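Local coordinates for protein 2-hydroxyhepta-2,4-diene-1, 7-dioateisomerase (Mycobacterium abscessus, PDB 3R6O) that is probably a magnesium-binding isomerase of the fumarylacetoacetate hydrolase (FAH) family, working on 2-hydroxyhepta-2,4-diene-1,7-dioate, at residues D156-E160 with L248-G252. Sequence-based numbering, arbitrary orientation.
Sequences DYEIE and LRQSG. With MG (magnesium ion), chain B.
Gln250 reaches from its strand to the backbone of 156-160, where its OE1 accepts a hydrogen bond from the backbone N-H of Ile159. Ile159 N to Gln250 OE1 is 3.0 Å, and the N-H points almost straight at the oxygen (179°). The glutamine chain runs extended beyond CG, which carries its amide across the gap between strands whose nearest CA atoms, those of Ile159 and Gln250, stand 7.5 Å apart. Its OE1 also lies against Ile159 CG2 (3.4 Å) and near the plane of the Tyr157 ring at the CD1 edge (3.5 Å). The other end of the amide is held too, since Gln250 NE2 bonds to Thr284 OG1 and the carbonyl of Gly286; together these bonds fix the rotation of the amide. Beside it, Tyr157 projects toward Arg249, and the two side chains cross at about a right angle. Arg249 NH1 gives a hydrogen bond to Tyr157 OH (3.0 Å) within the guanidinium plane, while ring and guanidinium planes are turned 67° apart. Arg249 CB and CG already lie beside the phenol oxygen, and a bend at chi2 (-56°) turns the rest of the chain back so that NH1 reaches it. The hydroxyl also bonds to Gly287 O, and NH1 to Arg296 O. On one ring face sits Asp156 OD1, 3.4 Å above the plane and offset toward the rim. Glu158 and Glu160 point away from 248-252: Glu160 OE2 binds magnesium at 2.3 Å, as does Asp189, while Glu158, a known magnesium ligand not bonded to the ion here, forms a salt bridge with Arg193. Backbone bonds from both Arg249 and Gln250 to Leu242 make a classic beta bulge, whose two consecutive side chains pack behind the acidic magnesium site of this FAH-family fold.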
# COMPACT_ATOMS: atom_id res chain seq x y z
N ASP A 156 9.75 -0.54 18.36
CA ASP A 156 8.74 -1.20 19.16
C ASP A 156 8.11 -2.42 18.44
O ASP A 156 8.07 -2.50 17.22
CB ASP A 156 7.66 -0.20 19.56
CG ASP A 156 7.17 -0.40 20.97
OD1 ASP A 156 7.49 -1.45 21.56
OD2 ASP A 156 6.47 0.51 21.50
N TYR A 157 7.56 -3.30 19.26
CA TYR A 157 6.82 -4.51 18.88
C TYR A 157 5.32 -4.32 19.18
O TYR A 157 4.94 -3.60 20.11
CB TYR A 157 7.37 -5.73 19.66
CG TYR A 157 7.38 -5.46 21.15
CD1 TYR A 157 6.26 -5.72 21.94
CD2 TYR A 157 8.47 -4.82 21.75
CE1 TYR A 157 6.24 -5.40 23.32
CE2 TYR A 157 8.48 -4.49 23.13
CZ TYR A 157 7.35 -4.77 23.91
OH TYR A 157 7.34 -4.48 25.28
N GLU A 158 4.49 -4.97 18.37
CA GLU A 158 3.04 -4.92 18.53
C GLU A 158 2.45 -6.20 17.96
O GLU A 158 2.24 -6.27 16.76
CB GLU A 158 2.47 -3.77 17.74
CG GLU A 158 3.04 -2.43 18.07
CD GLU A 158 2.33 -1.31 17.33
OE1 GLU A 158 2.21 -1.38 16.12
OE2 GLU A 158 1.88 -0.34 17.97
N ILE A 159 2.19 -7.18 18.81
CA ILE A 159 1.54 -8.43 18.38
C ILE A 159 0.09 -8.17 18.00
O ILE A 159 -0.64 -7.50 18.70
CB ILE A 159 1.64 -9.55 19.44
CG1 ILE A 159 1.26 -10.90 18.83
CG2 ILE A 159 0.82 -9.23 20.76
CD1 ILE A 159 1.46 -12.10 19.85
N GLU A 160 -0.30 -8.66 16.83
CA GLU A 160 -1.67 -8.46 16.35
C GLU A 160 -2.15 -9.70 15.63
O GLU A 160 -1.36 -10.47 15.08
CB GLU A 160 -1.70 -7.24 15.41
CG GLU A 160 -0.94 -6.04 15.95
CD GLU A 160 -1.31 -4.70 15.39
OE1 GLU A 160 -2.30 -4.54 14.63
OE2 GLU A 160 -0.58 -3.76 15.73
N LEU A 248 7.30 -12.41 29.43
CA LEU A 248 6.02 -11.93 28.92
C LEU A 248 6.02 -10.40 28.76
O LEU A 248 6.33 -9.69 29.72
CB LEU A 248 4.87 -12.37 29.81
CG LEU A 248 3.46 -12.17 29.27
CD1 LEU A 248 3.21 -12.99 28.01
CD2 LEU A 248 2.43 -12.51 30.36
N ARG A 249 5.71 -9.90 27.56
CA ARG A 249 5.47 -8.48 27.33
C ARG A 249 3.98 -8.18 27.09
O ARG A 249 3.42 -7.24 27.66
CB ARG A 249 6.28 -7.96 26.13
CG ARG A 249 7.82 -8.09 26.26
CD ARG A 249 8.39 -7.42 27.49
NE ARG A 249 9.85 -7.38 27.44
CZ ARG A 249 10.58 -6.52 26.73
NH1 ARG A 249 10.04 -5.59 25.98
NH2 ARG A 249 11.89 -6.62 26.78
N GLN A 250 3.36 -8.94 26.19
CA GLN A 250 1.98 -8.66 25.82
C GLN A 250 1.13 -9.89 25.92
O GLN A 250 1.58 -10.96 25.56
CB GLN A 250 1.87 -8.14 24.38
CG GLN A 250 2.70 -6.93 24.05
CD GLN A 250 2.37 -6.39 22.66
OE1 GLN A 250 2.97 -6.82 21.65
NE2 GLN A 250 1.39 -5.49 22.58
N SER A 251 -0.12 -9.71 26.32
CA SER A 251 -1.07 -10.82 26.41
C SER A 251 -2.44 -10.27 26.03
O SER A 251 -2.91 -9.29 26.65
CB SER A 251 -1.09 -11.43 27.82
OG SER A 251 -2.04 -12.50 27.87
N GLY A 252 -3.05 -10.84 24.99
CA GLY A 252 -4.35 -10.38 24.56
C GLY A 252 -5.30 -11.49 24.19
O GLY A 252 -4.90 -12.65 23.98
MG MG B . -0.81 -1.52 15.12